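Local structure of putative ABC-transporter ATP-binding protein (Alicyclobacillus acidocaldarius, 1Z47) at residues 130-135 / 189-194; 123-128 / 161-166; 96-101 / 152-157; 306-311 / 332-337. The protein probably binds and hydrolyses ATP as the nucleotide-binding subunit of an ABC transporter thought to import sulfate. One frame throughout, in Å; residues are numbered along the deposited sequence.

Interaction 1: 130-135 / 189-194; sequences LRFMRL and RQVHDE
The ring of Phe-132, at the end of helix 119-132, reaches the flank of helix 178-195 and meets Val-191 and Glu-194. From CB the side chain leaves with CG trans to the backbone N (chi1 175°), which directs the ring toward helix 178-195. CB, CG and the two CD atoms stay short of the other helix, and the contact begins at the far half of the ring. Phe-132 CE2 packs on Val-191 CG2 at 3.5 Å, CZ sits 3.4 Å from Glu-194 CG, and Phe-132 CE1 lies 3.5 Å from Glu-194 CG. Both partners come in obliquely. Glu-194 offers its aliphatic stem; a bend at chi2 (64°) turns the carboxylate off the ring. The next residue, Met-133, adds a looser touch, CG to Val-191 CG2 at 4.2 Å. The backbone there leaves the helix in a Schellman motif with Arg-134 at C-prime, and Arg-153 takes the carbonyls of Met-133 and Arg-134. Val-191 also packs on Leu-156 and Leu-160 of helix 148-160. Were this phenylalanine an alanine, Val-191 CG2 would probably lose its ring partner and the Glu-194 stem its apolar cover. No hydrogen bond or salt bridge joins the segments, so the contact between them is van der Waals packing, with no directed bond to set its geometry.

Interaction 2: 123-128 / 161-166; sequences DARVRE and APRPQV
Ala-161 O, near the C-terminal end of helix 148-160, accepts a nearly straight hydrogen bond from Arg-125 NH1 (3.0 Å, 167° at the hydrogen). The oxygen lies close to the guanidinium plane, whereas the donor stands above the carbonyl plane. Bends at chi2 and chi3 fold the Arg-125 chain round to this position. Along another edge the group is held by Glu-128 one turn on: Arg-125 NH2 forms a salt bridge to Glu-128 OE2 at 2.9 Å, and weak bonds run from NE and NH2 to OE1. Carbonyl and carboxylate together fix the rotation of the guanidinium and present its face to Arg-163. The two guanidinium groups stack with centres 3.4 Å apart and planes 14° from parallel; Arg-125 NH2 and Arg-163 NH2, both donors, come within 3.1 Å without bonding. Glu-128 probably offsets the paired charge, its OE1 lying 4.4 Å from Arg-163 NH2. Arg-163, which leaves the helix with positive phi, also touches a crystal neighbour, so its pose may partly reflect lattice packing. A leucine in place of Arg-125 is likely to leave Ala-161 O without this donor and Glu-128 without its cation, and to free the Arg-163 guanidinium to swing. The arrangement is a stacked arginine pair that ties helix 119-132 of the ABC ATPase helical subdomain to the turn leading into strand 166-170, the Walker B strand of this family.

Interaction 3: 96-101 / 152-157; sequences YALFQH and QRVALA
Segment 96-101, just after the glutamine of the Q-loop in this family, rests here on the helix that runs on from the LSGGQ signature. Its contact residue is Leu-98, which faces helix 148-160 and comes closest to Ala-155, their CA atoms 6.5 Å apart. With CG trans to the carbonyl carbon (chi1 -60°), the side chain ends at the helix, and its two methyls fall on neighbouring residues. Leu-98 CD1 meets Val-154 at its CB, 3.9 Å away, while CD2 touches Ala-155 both at the backbone CA and at CB, each at 3.7 Å. The small alanine lets the methyl come right down to the helix backbone. Leu-98 and Val-154 are both buried, and Val-154 also packs on Val-104 and Val-108 of helix 104-109. On the backbone side, Gln-100 turns back so that NE2 bonds to Leu-98 O at 2.9 Å, the donor above the carbonyl plane. Phe-99 N is bonded to Asn-107 OD1, and Arg-158 makes a cation-pi contact with Phe-99. This packing of the Q-loop end on the helix after the signature is part of the helical subdomain of ABC ATPases, the region where relatives receive the coupling helices of their membrane subunits.

Interaction 4: 306-311 / 332-337; sequences SAFKGS and ADRHRW
Phe-308 and Arg-334 make the main packing contact between the segments. Phe-308 CE1 lies 3.7 Å from Arg-334 NE, and the ring and guanidinium planes are turned 47° to each other. CD1 also meets the arginine stem, lying 3.9 Å from Arg-334 CB. The arginine starts from the crowded position between backbone N and carbonyl carbon (chi1 76°) and bends at chi3 (56°), which brings one face of its guanidinium against CE1 of Phe-308. Within its own segment, Phe-308 has Gly-310 N above the ring centre. Strand 301-308 belongs to the antiparallel sheet of the C-terminal region, probably part of the OB-type regulatory region of CysA proteins, and loop 332-337 links two other strands of it. The charges of Arg-334 are met across the dimer, where NH1 and NH2 form salt bridges with Glu-231 and Glu-235 of the second subunit; Tyr-234 of that subunit makes an edge-to-face contact with Phe-308. Polar approach between the two segments is weak. Ser-306 OG stands 3.7 Å from Trp-337 O, too far for a hydrogen bond. The indole itself leads away, packing on Leu-291 and Pro-293 of strand 289-293 and on Cys-315 of strand 312-319.

In the fold
From the N terminus, 96-101 opens interaction 3, and before 152-157 closes it the chain has already passed 123-128 and 130-135, which open interactions 2 and 1. Their partners follow at 161-166 and 189-194, and as a result all three contacts cross one another and none nests inside another. Their centres lie 12 to 15 Å apart, and interactions 1 and 3 touch, in part through Arg-153. Together they join the loop after strand 89-93, helices 119-132, 148-160 and 178-195, and the turn before strand 166-170. Interaction 4 follows in series, closing a strand-rich excursion in the C-terminal sheet, its centre about 39 Å or more from the centres of the others.

Interaction 1: 130-135 / 189-194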
loop_
_atom_site.group_PDB
_atom_site.type_symbol
_atom_site.label_atom_id
_atom_site.label_comp_id
_atom_site.label_asym_id
_atom_site.label_seq_id
_atom_site.Cartn_x
_atom_site.Cartn_y
_atom_site.Cartn_z
ATOM N N LEU B 130 21.417 3.444 -20.608
ATOM C CA LEU B 130 21.993 2.660 -19.514
ATOM C C LEU B 130 22.622 3.516 -18.416
ATOM O O LEU B 130 22.445 3.230 -17.230
ATOM C CB LEU B 130 23.016 1.640 -20.053
ATOM C CG LEU B 130 22.464 0.554 -20.985
ATOM C CD1 LEU B 130 23.604 -0.378 -21.382
ATOM C CD2 LEU B 130 21.341 -0.233 -20.301
ATOM N N ARG B 131 23.357 4.562 -18.786
ATOM C CA ARG B 131 23.960 5.404 -17.768
ATOM C C ARG B 131 22.883 6.220 -17.078
ATOM O O ARG B 131 22.913 6.383 -15.856
ATOM C CB ARG B 131 25.022 6.329 -18.372
ATOM C CG ARG B 131 26.327 5.602 -18.671
ATOM C CD ARG B 131 27.199 6.378 -19.649
ATOM N NE ARG B 131 26.436 6.828 -20.813
ATOM C CZ ARG B 131 26.974 7.124 -21.993
ATOM N NH1 ARG B 131 28.283 7.010 -22.176
ATOM N NH2 ARG B 131 26.202 7.551 -22.984
ATOM N N PHE B 132 21.915 6.722 -17.837
ATOM C CA PHE B 132 20.872 7.503 -17.192
ATOM C C PHE B 132 20.172 6.672 -16.128
ATOM O O PHE B 132 19.924 7.148 -15.026
ATOM C CB PHE B 132 19.825 7.994 -18.188
ATOM C CG PHE B 132 18.671 8.693 -17.532
ATOM C CD1 PHE B 132 18.885 9.844 -16.767
ATOM C CD2 PHE B 132 17.377 8.179 -17.632
ATOM C CE1 PHE B 132 17.823 10.472 -16.104
ATOM C CE2 PHE B 132 16.309 8.800 -16.972
ATOM C CZ PHE B 132 16.533 9.947 -16.208
ATOM N N MET B 133 19.862 5.424 -16.458
ATOM C CA MET B 133 19.180 4.569 -15.506
ATOM C C MET B 133 20.014 3.730 -14.546
ATOM O O MET B 133 19.516 2.784 -13.947
ATOM C CB MET B 133 18.150 3.725 -16.242
ATOM C CG MET B 133 16.914 4.587 -16.522
ATOM S SD MET B 133 15.825 4.013 -17.777
ATOM C CE MET B 133 14.924 2.787 -16.902
ATOM N N ARG B 134 21.273 4.104 -14.374
ATOM C CA ARG B 134 22.143 3.410 -13.442
ATOM C C ARG B 134 22.224 1.911 -13.722
ATOM O O ARG B 134 22.154 1.101 -12.798
ATOM C CB ARG B 134 21.628 3.640 -12.017
ATOM C CG ARG B 134 21.475 5.105 -11.634
ATOM C CD ARG B 134 22.823 5.759 -11.329
ATOM N NE ARG B 134 23.364 5.344 -10.031
ATOM C CZ ARG B 134 24.528 5.758 -9.530
ATOM N NH1 ARG B 134 25.291 6.606 -10.216
ATOM N NH2 ARG B 134 24.932 5.329 -8.341
ATOM N N LEU B 135 22.347 1.550 -14.994
ATOM C CA LEU B 135 22.459 0.149 -15.397
ATOM C C LEU B 135 23.743 -0.106 -16.166
ATOM O O LEU B 135 23.852 -1.120 -16.866
ATOM C CB LEU B 135 21.300 -0.268 -16.302
ATOM C CG LEU B 135 19.896 -0.428 -15.738
ATOM C CD1 LEU B 135 18.908 -0.467 -16.895
ATOM C CD2 LEU B 135 19.833 -1.703 -14.897
ATOM N N ARG B 189 8.956 8.212 -11.892
ATOM C CA ARG B 189 8.605 9.634 -11.922
ATOM C C ARG B 189 9.825 10.468 -12.331
ATOM O O ARG B 189 9.731 11.317 -13.206
ATOM C CB ARG B 189 8.083 10.114 -10.553
ATOM C CG ARG B 189 7.619 11.590 -10.528
ATOM C CD ARG B 189 6.322 11.870 -11.314
ATOM N NE ARG B 189 6.384 13.190 -11.961
ATOM C CZ ARG B 189 5.350 13.978 -12.245
ATOM N NH1 ARG B 189 4.111 13.624 -11.945
ATOM N NH2 ARG B 189 5.562 15.133 -12.855
ATOM N N GLN B 190 10.974 10.222 -11.712
ATOM C CA GLN B 190 12.175 10.989 -12.064
ATOM C C GLN B 190 12.520 10.796 -13.549
ATOM O O GLN B 190 12.881 11.749 -14.256
ATOM C CB GLN B 190 13.363 10.582 -11.172
ATOM C CG GLN B 190 14.711 11.048 -11.701
ATOM C CD GLN B 190 15.871 10.678 -10.793
ATOM O OE1 GLN B 190 16.091 11.315 -9.758
ATOM N NE2 GLN B 190 16.620 9.639 -11.175
ATOM N N VAL B 191 12.392 9.567 -14.030
ATOM C CA VAL B 191 12.681 9.302 -15.427
ATOM C C VAL B 191 11.697 10.098 -16.304
ATOM O O VAL B 191 12.108 10.812 -17.223
ATOM C CB VAL B 191 12.609 7.796 -15.715
ATOM C CG1 VAL B 191 12.565 7.542 -17.213
ATOM C CG2 VAL B 191 13.839 7.105 -15.114
ATOM N N HIS B 192 10.402 9.992 -16.005
ATOM C CA HIS B 192 9.385 10.719 -16.759
ATOM C C HIS B 192 9.697 12.214 -16.878
ATOM O O HIS B 192 9.607 12.794 -17.952
ATOM C CB HIS B 192 8.017 10.579 -16.088
ATOM C CG HIS B 192 6.980 11.497 -16.653
ATOM N ND1 HIS B 192 6.212 11.168 -17.750
ATOM C CD2 HIS B 192 6.591 12.737 -16.272
ATOM C CE1 HIS B 192 5.386 12.168 -18.020
ATOM N NE2 HIS B 192 5.595 13.132 -17.140
ATOM N N ASP B 193 10.030 12.837 -15.762
ATOM C CA ASP B 193 10.315 14.249 -15.775
ATOM C C ASP B 193 11.527 14.533 -16.623
ATOM O O ASP B 193 11.639 15.601 -17.225
ATOM C CB ASP B 193 10.509 14.747 -14.346
ATOM C CG ASP B 193 9.210 14.732 -13.565
ATOM O OD1 ASP B 193 9.229 14.859 -12.321
ATOM O OD2 ASP B 193 8.163 14.592 -14.221
ATOM N N GLU B 194 12.427 13.563 -16.690
ATOM C CA GLU B 194 13.633 13.736 -17.480
ATOM C C GLU B 194 13.365 13.592 -18.971
ATOM O O GLU B 194 13.690 14.484 -19.746
ATOM C CB GLU B 194 14.697 12.725 -17.061
ATOM C CG GLU B 194 16.008 12.933 -17.783
ATOM C CD GLU B 194 16.621 14.275 -17.444
ATOM O OE1 GLU B 194 17.506 14.745 -18.194
ATOM O OE2 GLU B 194 16.212 14.857 -16.415
#

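Interaction 2: 123-128 / 161-166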
loop_
_atom_site.group_PDB
_atom_site.type_symbol
_atom_site.label_atom_id
_atom_site.label_comp_id
_atom_site.label_asym_id
_atom_site.label_seq_id
_atom_site.Cartn_x
_atom_site.Cartn_y
_atom_site.Cartn_z
ATOM N N ASP B 123 24.195 2.329 -30.789
ATOM C CA ASP B 123 25.096 2.166 -29.657
ATOM C C ASP B 123 25.142 3.318 -28.698
ATOM O O ASP B 123 25.118 3.125 -27.484
ATOM C CB ASP B 123 26.517 1.920 -30.141
ATOM C CG ASP B 123 26.859 0.467 -30.170
ATOM O OD1 ASP B 123 26.663 -0.179 -31.232
ATOM O OD2 ASP B 123 27.311 -0.022 -29.110
ATOM N N ALA B 124 25.249 4.529 -29.233
ATOM C CA ALA B 124 25.283 5.721 -28.400
ATOM C C ALA B 124 23.954 5.913 -27.658
ATOM O O ALA B 124 23.935 6.371 -26.512
ATOM C CB ALA B 124 25.595 6.986 -29.273
ATOM N N ARG B 125 22.857 5.566 -28.324
ATOM C CA ARG B 125 21.508 5.701 -27.755
ATOM C C ARG B 125 21.416 4.756 -26.553
ATOM O O ARG B 125 20.952 5.130 -25.470
ATOM C CB ARG B 125 20.479 5.270 -28.802
ATOM C CG ARG B 125 19.191 6.091 -28.944
ATOM C CD ARG B 125 18.220 6.007 -27.781
ATOM N NE ARG B 125 18.262 7.205 -26.940
ATOM C CZ ARG B 125 17.197 7.761 -26.361
ATOM N NH1 ARG B 125 15.990 7.235 -26.528
ATOM N NH2 ARG B 125 17.339 8.837 -25.598
ATOM N N VAL B 126 21.863 3.519 -26.758
ATOM C CA VAL B 126 21.812 2.516 -25.691
ATOM C C VAL B 126 22.663 2.904 -24.502
ATOM O O VAL B 126 22.196 2.881 -23.357
ATOM C CB VAL B 126 22.227 1.141 -26.218
ATOM C CG1 VAL B 126 22.317 0.109 -25.052
ATOM C CG2 VAL B 126 21.221 0.701 -27.264
ATOM N N ARG B 127 23.902 3.300 -24.756
ATOM C CA ARG B 127 24.774 3.671 -23.661
ATOM C C ARG B 127 24.203 4.846 -22.912
ATOM O O ARG B 127 24.377 4.968 -21.694
ATOM C CB ARG B 127 26.182 3.972 -24.188
ATOM C CG ARG B 127 26.750 2.756 -24.906
ATOM C CD ARG B 127 28.225 2.850 -25.231
ATOM N NE ARG B 127 28.638 1.679 -26.011
ATOM C CZ ARG B 127 28.663 0.427 -25.552
ATOM N NH1 ARG B 127 28.311 0.154 -24.298
ATOM N NH2 ARG B 127 29.025 -0.562 -26.362
ATOM N N GLU B 128 23.503 5.699 -23.653
ATOM C CA GLU B 128 22.870 6.878 -23.091
ATOM C C GLU B 128 21.838 6.439 -22.049
ATOM O O GLU B 128 21.850 6.904 -20.918
ATOM C CB GLU B 128 22.157 7.659 -24.205
ATOM C CG GLU B 128 21.622 9.028 -23.782
ATOM C CD GLU B 128 20.498 9.552 -24.683
ATOM O OE1 GLU B 128 20.578 9.415 -25.930
ATOM O OE2 GLU B 128 19.524 10.119 -24.134
ATOM N N ALA B 161 13.980 3.203 -25.544
ATOM C CA ALA B 161 14.994 3.255 -26.593
ATOM C C ALA B 161 14.567 3.968 -27.882
ATOM O O ALA B 161 15.229 4.922 -28.309
ATOM C CB ALA B 161 15.491 1.840 -26.909
ATOM N N PRO B 162 13.466 3.515 -28.515
ATOM C CA PRO B 162 12.926 4.077 -29.756
ATOM C C PRO B 162 12.389 5.495 -29.646
ATOM O O PRO B 162 11.960 6.068 -30.647
ATOM C CB PRO B 162 11.819 3.095 -30.131
ATOM C CG PRO B 162 12.223 1.819 -29.460
ATOM C CD PRO B 162 12.700 2.318 -28.129
ATOM N N ARG B 163 12.390 6.055 -28.440
ATOM C CA ARG B 163 11.907 7.417 -28.232
ATOM C C ARG B 163 10.379 7.487 -28.447
ATOM O O ARG B 163 9.887 8.292 -29.241
ATOM C CB ARG B 163 12.629 8.357 -29.215
ATOM C CG ARG B 163 12.693 9.829 -28.807
ATOM C CD ARG B 163 14.105 10.233 -28.373
ATOM N NE ARG B 163 15.135 9.577 -29.184
ATOM C CZ ARG B 163 16.446 9.760 -29.034
ATOM N NH1 ARG B 163 17.309 9.111 -29.809
ATOM N NH2 ARG B 163 16.897 10.603 -28.114
ATOM N N PRO B 164 9.607 6.631 -27.745
ATOM C CA PRO B 164 8.143 6.647 -27.910
ATOM C C PRO B 164 7.528 7.982 -27.539
ATOM O O PRO B 164 8.081 8.732 -26.735
ATOM C CB PRO B 164 7.667 5.534 -26.968
ATOM C CG PRO B 164 8.834 4.588 -26.950
ATOM C CD PRO B 164 10.025 5.523 -26.868
ATOM N N GLN B 165 6.373 8.268 -28.124
ATOM C CA GLN B 165 5.647 9.505 -27.839
ATOM C C GLN B 165 4.893 9.301 -26.518
ATOM O O GLN B 165 4.814 10.203 -25.669
ATOM C CB GLN B 165 4.598 9.780 -28.921
ATOM C CG GLN B 165 5.027 10.603 -30.124
ATOM C CD GLN B 165 3.828 10.939 -31.013
ATOM O OE1 GLN B 165 2.883 11.603 -30.575
ATOM N NE2 GLN B 165 3.859 10.473 -32.262
ATOM N N VAL B 166 4.325 8.107 -26.384
ATOM C CA VAL B 166 3.556 7.740 -25.202
ATOM C C VAL B 166 4.155 6.525 -24.494
ATOM O O VAL B 166 4.619 5.579 -25.118
ATOM C CB VAL B 166 2.081 7.445 -25.574
ATOM C CG1 VAL B 166 1.277 7.176 -24.308
ATOM C CG2 VAL B 166 1.470 8.644 -26.333
#

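Interaction 3: 96-101 / 152-157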
loop_
_atom_site.group_PDB
_atom_site.type_symbol
_atom_site.label_atom_id
_atom_site.label_comp_id
_atom_site.label_asym_id
_atom_site.label_seq_id
_atom_site.Cartn_x
_atom_site.Cartn_y
_atom_site.Cartn_z
ATOM N N TYR B 96 4.671 -8.334 -19.898
ATOM C CA TYR B 96 5.948 -8.444 -20.592
ATOM C C TYR B 96 6.921 -9.410 -19.912
ATOM O O TYR B 96 6.574 -10.134 -18.973
ATOM C CB TYR B 96 6.588 -7.053 -20.673
ATOM C CG TYR B 96 7.155 -6.666 -22.022
ATOM C CD1 TYR B 96 7.312 -5.321 -22.362
ATOM C CD2 TYR B 96 7.554 -7.633 -22.949
ATOM C CE1 TYR B 96 7.849 -4.945 -23.586
ATOM C CE2 TYR B 96 8.096 -7.267 -24.177
ATOM C CZ TYR B 96 8.241 -5.921 -24.488
ATOM O OH TYR B 96 8.784 -5.544 -25.692
ATOM N N ALA B 97 8.149 -9.404 -20.406
ATOM C CA ALA B 97 9.197 -10.246 -19.870
ATOM C C ALA B 97 10.461 -9.900 -20.632
ATOM O O ALA B 97 10.472 -9.910 -21.864
ATOM C CB ALA B 97 8.854 -11.711 -20.064
ATOM N N LEU B 98 11.515 -9.563 -19.899
ATOM C CA LEU B 98 12.780 -9.243 -20.531
ATOM C C LEU B 98 13.236 -10.506 -21.251
ATOM O O LEU B 98 12.861 -11.618 -20.868
ATOM C CB LEU B 98 13.830 -8.851 -19.484
ATOM C CG LEU B 98 13.571 -7.652 -18.569
ATOM C CD1 LEU B 98 14.819 -7.413 -17.709
ATOM C CD2 LEU B 98 13.243 -6.421 -19.391
ATOM N N PHE B 99 14.030 -10.335 -22.300
ATOM C CA PHE B 99 14.551 -11.467 -23.044
ATOM C C PHE B 99 15.659 -12.047 -22.178
ATOM O O PHE B 99 16.784 -11.550 -22.147
ATOM C CB PHE B 99 15.062 -10.977 -24.392
ATOM C CG PHE B 99 14.018 -10.231 -25.184
ATOM C CD1 PHE B 99 14.362 -9.125 -25.953
ATOM C CD2 PHE B 99 12.681 -10.632 -25.148
ATOM C CE1 PHE B 99 13.387 -8.421 -26.676
ATOM C CE2 PHE B 99 11.698 -9.939 -25.866
ATOM C CZ PHE B 99 12.053 -8.832 -26.631
ATOM N N GLN B 100 15.299 -13.102 -21.462
ATOM C CA GLN B 100 16.174 -13.787 -20.523
ATOM C C GLN B 100 17.529 -14.262 -21.022
ATOM O O GLN B 100 18.462 -14.417 -20.237
ATOM C CB GLN B 100 15.417 -14.975 -19.927
ATOM C CG GLN B 100 14.102 -14.577 -19.265
ATOM C CD GLN B 100 14.304 -13.587 -18.133
ATOM O OE1 GLN B 100 15.060 -13.846 -17.193
ATOM N NE2 GLN B 100 13.629 -12.447 -18.217
ATOM N N HIS B 101 17.651 -14.479 -22.323
ATOM C CA HIS B 101 18.900 -14.989 -22.868
ATOM C C HIS B 101 19.724 -13.935 -23.596
ATOM O O HIS B 101 20.677 -14.237 -24.317
ATOM C CB HIS B 101 18.549 -16.177 -23.752
ATOM C CG HIS B 101 17.478 -17.036 -23.156
ATOM N ND1 HIS B 101 16.210 -17.128 -23.691
ATOM C CD2 HIS B 101 17.454 -17.758 -22.010
ATOM C CE1 HIS B 101 15.453 -17.866 -22.900
ATOM N NE2 HIS B 101 16.183 -18.262 -21.872
ATOM N N GLN B 152 13.201 -4.147 -13.721
ATOM C CA GLN B 152 12.187 -3.151 -14.116
ATOM C C GLN B 152 12.895 -1.945 -14.737
ATOM O O GLN B 152 12.380 -1.327 -15.662
ATOM C CB GLN B 152 11.367 -2.678 -12.907
ATOM C CG GLN B 152 10.437 -3.725 -12.329
ATOM C CD GLN B 152 9.551 -4.352 -13.386
ATOM O OE1 GLN B 152 8.989 -3.655 -14.236
ATOM N NE2 GLN B 152 9.422 -5.678 -13.342
ATOM N N ARG B 153 14.069 -1.589 -14.225
ATOM C CA ARG B 153 14.774 -0.465 -14.827
ATOM C C ARG B 153 15.143 -0.830 -16.270
ATOM O O ARG B 153 15.087 0.013 -17.176
ATOM C CB ARG B 153 16.033 -0.096 -14.029
ATOM C CG ARG B 153 15.749 0.303 -12.581
ATOM C CD ARG B 153 16.733 1.353 -12.042
ATOM N NE ARG B 153 18.132 0.914 -12.011
ATOM C CZ ARG B 153 18.688 0.161 -11.065
ATOM N NH1 ARG B 153 19.974 -0.161 -11.159
ATOM N NH2 ARG B 153 17.986 -0.263 -10.021
ATOM N N VAL B 154 15.491 -2.089 -16.504
ATOM C CA VAL B 154 15.865 -2.518 -17.849
ATOM C C VAL B 154 14.654 -2.491 -18.783
ATOM O O VAL B 154 14.760 -2.094 -19.936
ATOM C CB VAL B 154 16.511 -3.950 -17.842
ATOM C CG1 VAL B 154 16.844 -4.390 -19.264
ATOM C CG2 VAL B 154 17.791 -3.951 -17.000
ATOM N N ALA B 155 13.495 -2.894 -18.273
ATOM C CA ALA B 155 12.274 -2.905 -19.070
ATOM C C ALA B 155 11.904 -1.473 -19.480
ATOM O O ALA B 155 11.482 -1.220 -20.611
ATOM C CB ALA B 155 11.113 -3.565 -18.252
ATOM N N LEU B 156 12.060 -0.528 -18.565
ATOM C CA LEU B 156 11.754 0.860 -18.895
ATOM C C LEU B 156 12.756 1.365 -19.949
ATOM O O LEU B 156 12.389 2.140 -20.846
ATOM C CB LEU B 156 11.799 1.745 -17.638
ATOM C CG LEU B 156 11.545 3.252 -17.810
ATOM C CD1 LEU B 156 10.197 3.493 -18.493
ATOM C CD2 LEU B 156 11.571 3.933 -16.441
ATOM N N ALA B 157 14.010 0.914 -19.868
ATOM C CA ALA B 157 15.022 1.339 -20.850
ATOM C C ALA B 157 14.678 0.820 -22.264
ATOM O O ALA B 157 14.768 1.567 -23.251
ATOM C CB ALA B 157 16.425 0.855 -20.412
#

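Interaction 4: 306-311 / 332-337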
loop_
_atom_site.group_PDB
_atom_site.type_symbol
_atom_site.label_atom_id
_atom_site.label_comp_id
_atom_site.label_asym_id
_atom_site.label_seq_id
_atom_site.Cartn_x
_atom_site.Cartn_y
_atom_site.Cartn_z
ATOM N N SER B 306 -6.367 1.854 19.580
ATOM C CA SER B 306 -5.480 2.773 18.873
ATOM C C SER B 306 -4.286 2.017 18.291
ATOM O O SER B 306 -3.951 0.921 18.743
ATOM C CB SER B 306 -4.984 3.872 19.827
ATOM O OG SER B 306 -5.882 4.979 19.905
ATOM N N ALA B 307 -3.666 2.597 17.265
ATOM C CA ALA B 307 -2.494 2.001 16.625
ATOM C C ALA B 307 -1.562 3.137 16.213
ATOM O O ALA B 307 -1.955 4.058 15.509
ATOM C CB ALA B 307 -2.900 1.164 15.390
ATOM N N PHE B 308 -0.322 3.063 16.680
ATOM C CA PHE B 308 0.662 4.077 16.364
ATOM C C PHE B 308 1.128 3.885 14.925
ATOM O O PHE B 308 1.682 2.840 14.590
ATOM C CB PHE B 308 1.862 3.949 17.308
ATOM C CG PHE B 308 2.930 4.960 17.048
ATOM C CD1 PHE B 308 2.684 6.312 17.249
ATOM C CD2 PHE B 308 4.165 4.574 16.530
ATOM C CE1 PHE B 308 3.646 7.272 16.935
ATOM C CE2 PHE B 308 5.135 5.530 16.213
ATOM C CZ PHE B 308 4.876 6.877 16.414
ATOM N N LYS B 309 0.959 4.891 14.078
ATOM C CA LYS B 309 1.387 4.705 12.693
ATOM C C LYS B 309 2.529 5.617 12.254
ATOM O O LYS B 309 2.785 5.788 11.066
ATOM C CB LYS B 309 0.172 4.832 11.764
ATOM C CG LYS B 309 -0.904 3.764 12.084
ATOM C CD LYS B 309 -1.929 3.646 10.990
ATOM C CE LYS B 309 -1.327 3.029 9.742
ATOM N NZ LYS B 309 -2.307 3.050 8.631
ATOM N N GLY B 310 3.226 6.193 13.228
ATOM C CA GLY B 310 4.354 7.060 12.926
ATOM C C GLY B 310 4.038 8.535 12.955
ATOM O O GLY B 310 4.233 9.197 13.970
ATOM N N SER B 311 3.554 9.052 11.832
ATOM C CA SER B 311 3.192 10.459 11.712
ATOM C C SER B 311 1.880 10.764 12.421
ATOM O O SER B 311 1.522 11.928 12.594
ATOM C CB SER B 311 3.043 10.838 10.238
ATOM O OG SER B 311 2.305 12.038 10.112
ATOM N N ALA B 332 1.733 13.404 18.731
ATOM C CA ALA B 332 1.830 13.978 20.067
ATOM C C ALA B 332 0.708 13.507 21.003
ATOM O O ALA B 332 0.592 14.001 22.125
ATOM C CB ALA B 332 1.821 15.507 19.966
ATOM N N ASP B 333 -0.109 12.558 20.552
ATOM C CA ASP B 333 -1.214 12.048 21.367
ATOM C C ASP B 333 -1.281 10.526 21.323
ATOM O O ASP B 333 -2.326 9.930 21.608
ATOM C CB ASP B 333 -2.554 12.619 20.875
ATOM C CG ASP B 333 -2.768 14.072 21.286
ATOM O OD1 ASP B 333 -2.665 14.377 22.495
ATOM O OD2 ASP B 333 -3.052 14.909 20.407
ATOM N N ARG B 334 -0.160 9.903 20.982
ATOM C CA ARG B 334 -0.096 8.453 20.865
ATOM C C ARG B 334 -0.574 7.691 22.085
ATOM O O ARG B 334 -1.012 6.553 21.957
ATOM C CB ARG B 334 1.331 8.006 20.533
ATOM C CG ARG B 334 2.286 8.055 21.711
ATOM C CD ARG B 334 3.714 7.844 21.265
ATOM N NE ARG B 334 4.101 8.807 20.238
ATOM C CZ ARG B 334 5.335 8.946 19.764
ATOM N NH1 ARG B 334 6.314 8.182 20.228
ATOM N NH2 ARG B 334 5.586 9.846 18.822
ATOM N N HIS B 335 -0.485 8.306 23.266
ATOM C CA HIS B 335 -0.890 7.642 24.505
ATOM C C HIS B 335 -2.128 8.225 25.177
ATOM O O HIS B 335 -2.501 7.802 26.271
ATOM C CB HIS B 335 0.271 7.663 25.505
ATOM C CG HIS B 335 1.284 6.584 25.279
ATOM N ND1 HIS B 335 1.044 5.263 25.589
ATOM C CD2 HIS B 335 2.531 6.627 24.750
ATOM C CE1 HIS B 335 2.097 4.536 25.260
ATOM N NE2 HIS B 335 3.013 5.340 24.750
ATOM N N ARG B 336 -2.773 9.177 24.515
ATOM C CA ARG B 336 -3.949 9.832 25.079
ATOM C C ARG B 336 -5.263 9.049 25.176
ATOM O O ARG B 336 -6.049 9.281 26.102
ATOM C CB ARG B 336 -4.214 11.137 24.327
ATOM C CG ARG B 336 -5.339 11.953 24.929
ATOM C CD ARG B 336 -5.483 13.293 24.254
ATOM N NE ARG B 336 -6.550 14.073 24.868
ATOM C CZ ARG B 336 -6.899 15.297 24.482
ATOM N NH1 ARG B 336 -6.264 15.894 23.478
ATOM N NH2 ARG B 336 -7.891 15.925 25.096
ATOM N N TRP B 337 -5.514 8.131 24.246
ATOM C CA TRP B 337 -6.774 7.384 24.265
ATOM C C TRP B 337 -6.616 5.886 24.450
ATOM O O TRP B 337 -6.031 5.208 23.607
ATOM C CB TRP B 337 -7.545 7.644 22.975
ATOM C CG TRP B 337 -7.610 9.085 22.617
ATOM C CD1 TRP B 337 -7.003 9.693 21.558
ATOM C CD2 TRP B 337 -8.295 10.112 23.332
ATOM N NE1 TRP B 337 -7.267 11.040 21.569
ATOM C CE2 TRP B 337 -8.058 11.325 22.648
ATOM C CE3 TRP B 337 -9.084 10.128 24.484
ATOM C CZ2 TRP B 337 -8.584 12.542 23.079
ATOM C CZ3 TRP B 337 -9.606 11.339 24.913
ATOM C CH2 TRP B 337 -9.354 12.526 24.213
#